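Local coordinates for OBG-type G domain-containing protein (Pyrococcus horikoshii, PDB 2E87) that is of unknown function but binds GDP and probably acts as an Obg-type GTP-binding protein, at residues M8-T13 against K152-L157. Numbering follows the deposited sequence.
Sequences MPTVLT and KAREVL. With SO4 (sulfate ion), chain C.
Arg154 and selenomethionine Met8 both leave the backbone with CG anti to N (chi1 171° in Arg154, -178° in Met8), and their side chains run antiparallel, each alongside the other's shaft. Met8 stays extended up to SE, then the chain turns at chi3 and lays its methyl on the root of the arginine: CE lies 3.4 Å from Arg154 CB and meets CG as well, while SE runs alongside CB. The same CE touches Leu157 CD1 at 4.1 Å, three residues on. Arg154 remains extended as far as NE, which gives a weak, bent hydrogen bond to the backbone O of Met8 (2.9 Å, N-H...O angle 123°). Pro9 O sits at the edge of the guanidinium, near its plane, and Arg154 CD approaches that oxygen to 3.3 Å. Thr10 OG1 lies over one face, displaced toward the rim. At its far end the guanidinium meets a sulfate, probably from the crystallisation liquor, with Arg154 NH2 2.7 Å from O3 of the sulfate. Arg154 NH1 also forms a salt bridge with Glu155 OE1 (3.5 Å), and Lys158 binds both the sulfate and Glu155, so the basic groups gather round these anions. Were Arg154 shortened to alanine, Met8 O would probably lose this N-H, Glu155 one of its cationic mates, and the Met8 methyl the methylene surface beside it. The contact lies within the NOG1-type N-terminal helical domain, away from the GDP site, and joins the loop leading into helix 14-30 to the C-terminal part of helix 144-156. Pro9 and Val11 also pack on helix 38-67, whereas Ala153, Val156 and Leu157 rest against helix 76-86.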
loop_
_atom_site.group_PDB
_atom_site.type_symbol
_atom_site.label_atom_id
_atom_site.label_comp_id
_atom_site.label_asym_id
_atom_site.label_seq_id
_atom_site.Cartn_x
_atom_site.Cartn_y
_atom_site.Cartn_z
HETATM N N MSE A 8 -8.535 4.467 -6.898
HETATM C CA MSE A 8 -8.246 3.797 -8.162
HETATM C C MSE A 8 -9.547 3.221 -8.742
HETATM O O MSE A 8 -10.194 2.359 -8.152
HETATM C CB MSE A 8 -7.192 2.697 -7.969
HETATM C CG MSE A 8 -6.806 1.982 -9.261
HETATM SE SE MSE A 8 -5.468 0.574 -9.034
HETATM C CE MSE A 8 -6.035 -0.101 -7.329
ATOM N N PRO A 9 -9.934 3.703 -9.915
ATOM C CA PRO A 9 -11.141 3.296 -10.628
ATOM C C PRO A 9 -11.088 1.901 -11.228
ATOM O O PRO A 9 -10.020 1.318 -11.429
ATOM C CB PRO A 9 -11.260 4.355 -11.704
ATOM C CG PRO A 9 -9.818 4.536 -12.099
ATOM C CD PRO A 9 -9.083 4.559 -10.764
ATOM N N THR A 10 -12.260 1.356 -11.501
ATOM C CA THR A 10 -12.331 0.055 -12.118
ATOM C C THR A 10 -11.842 0.291 -13.550
ATOM O O THR A 10 -12.245 1.251 -14.207
ATOM C CB THR A 10 -13.777 -0.464 -12.095
ATOM O OG1 THR A 10 -14.125 -0.821 -10.752
ATOM C CG2 THR A 10 -13.928 -1.674 -12.996
ATOM N N VAL A 11 -10.939 -0.563 -14.008
ATOM C CA VAL A 11 -10.379 -0.452 -15.348
ATOM C C VAL A 11 -11.230 -1.231 -16.338
ATOM O O VAL A 11 -11.478 -2.416 -16.143
ATOM C CB VAL A 11 -8.953 -1.027 -15.396
ATOM C CG1 VAL A 11 -8.451 -1.031 -16.802
ATOM C CG2 VAL A 11 -8.033 -0.215 -14.515
ATOM N N LEU A 12 -11.689 -0.562 -17.387
ATOM C CA LEU A 12 -12.481 -1.224 -18.415
ATOM C C LEU A 12 -11.598 -2.162 -19.255
ATOM O O LEU A 12 -10.420 -1.889 -19.454
ATOM C CB LEU A 12 -13.125 -0.189 -19.338
ATOM C CG LEU A 12 -14.272 0.675 -18.799
ATOM C CD1 LEU A 12 -15.032 1.297 -19.980
ATOM C CD2 LEU A 12 -15.232 -0.163 -17.989
ATOM N N THR A 13 -12.155 -3.270 -19.731
ATOM C CA THR A 13 -11.381 -4.192 -20.569
ATOM C C THR A 13 -11.283 -3.613 -21.984
ATOM O O THR A 13 -12.045 -2.710 -22.352
ATOM C CB THR A 13 -12.034 -5.607 -20.662
ATOM O OG1 THR A 13 -13.292 -5.522 -21.346
ATOM C CG2 THR A 13 -12.266 -6.179 -19.279
ATOM N N LYS A 152 -7.425 -6.510 -11.298
ATOM C CA LYS A 152 -7.247 -7.520 -10.253
ATOM C C LYS A 152 -6.299 -6.983 -9.169
ATOM O O LYS A 152 -6.474 -7.250 -7.983
ATOM C CB LYS A 152 -6.658 -8.816 -10.831
ATOM C CG LYS A 152 -7.575 -9.607 -11.773
ATOM C CD LYS A 152 -6.775 -10.662 -12.519
ATOM C CE LYS A 152 -7.552 -11.267 -13.684
ATOM N NZ LYS A 152 -6.657 -12.044 -14.605
ATOM N N ALA A 153 -5.279 -6.246 -9.576
ATOM C CA ALA A 153 -4.355 -5.688 -8.598
ATOM C C ALA A 153 -5.150 -4.687 -7.748
ATOM O O ALA A 153 -4.885 -4.515 -6.561
ATOM C CB ALA A 153 -3.209 -4.985 -9.294
ATOM N N ARG A 154 -6.141 -4.057 -8.378
ATOM C CA ARG A 154 -6.986 -3.067 -7.720
ATOM C C ARG A 154 -7.775 -3.684 -6.575
ATOM O O ARG A 154 -7.878 -3.114 -5.493
ATOM C CB ARG A 154 -7.957 -2.463 -8.730
ATOM C CG ARG A 154 -9.024 -1.590 -8.115
ATOM C CD ARG A 154 -10.022 -1.153 -9.175
ATOM N NE ARG A 154 -11.099 -0.331 -8.631
ATOM C CZ ARG A 154 -11.935 -0.727 -7.677
ATOM N NH1 ARG A 154 -11.823 -1.941 -7.149
ATOM N NH2 ARG A 154 -12.888 0.092 -7.250
ATOM N N GLU A 155 -8.334 -4.859 -6.829
ATOM C CA GLU A 155 -9.123 -5.552 -5.831
ATOM C C GLU A 155 -8.234 -6.050 -4.700
ATOM O O GLU A 155 -8.590 -5.939 -3.537
ATOM C CB GLU A 155 -9.865 -6.720 -6.485
ATOM C CG GLU A 155 -11.156 -7.122 -5.788
ATOM C CD GLU A 155 -12.163 -5.983 -5.698
ATOM O OE1 GLU A 155 -12.485 -5.369 -6.738
ATOM O OE2 GLU A 155 -12.638 -5.703 -4.582
ATOM N N VAL A 156 -7.072 -6.586 -5.047
ATOM C CA VAL A 156 -6.136 -7.109 -4.052
ATOM C C VAL A 156 -5.588 -6.022 -3.138
ATOM O O VAL A 156 -5.374 -6.254 -1.947
ATOM C CB VAL A 156 -4.912 -7.805 -4.712
ATOM C CG1 VAL A 156 -3.840 -8.068 -3.666
ATOM C CG2 VAL A 156 -5.323 -9.125 -5.355
ATOM N N LEU A 157 -5.362 -4.840 -3.698
ATOM C CA LEU A 157 -4.788 -3.746 -2.930
ATOM C C LEU A 157 -5.694 -3.191 -1.842
ATOM O O LEU A 157 -5.240 -2.445 -0.970
ATOM C CB LEU A 157 -4.329 -2.632 -3.866
ATOM C CG LEU A 157 -3.101 -3.011 -4.696
ATOM C CD1 LEU A 157 -2.800 -1.891 -5.671
ATOM C CD2 LEU A 157 -1.910 -3.279 -3.784
HETATM S S SO4 C . -15.761 -1.990 -6.208
HETATM O O1 SO4 C . -15.491 -1.398 -4.808
HETATM O O2 SO4 C . -17.235 -2.336 -6.394
HETATM O O3 SO4 C . -15.400 -0.877 -7.209
HETATM O O4 SO4 C . -14.950 -3.280 -6.372
#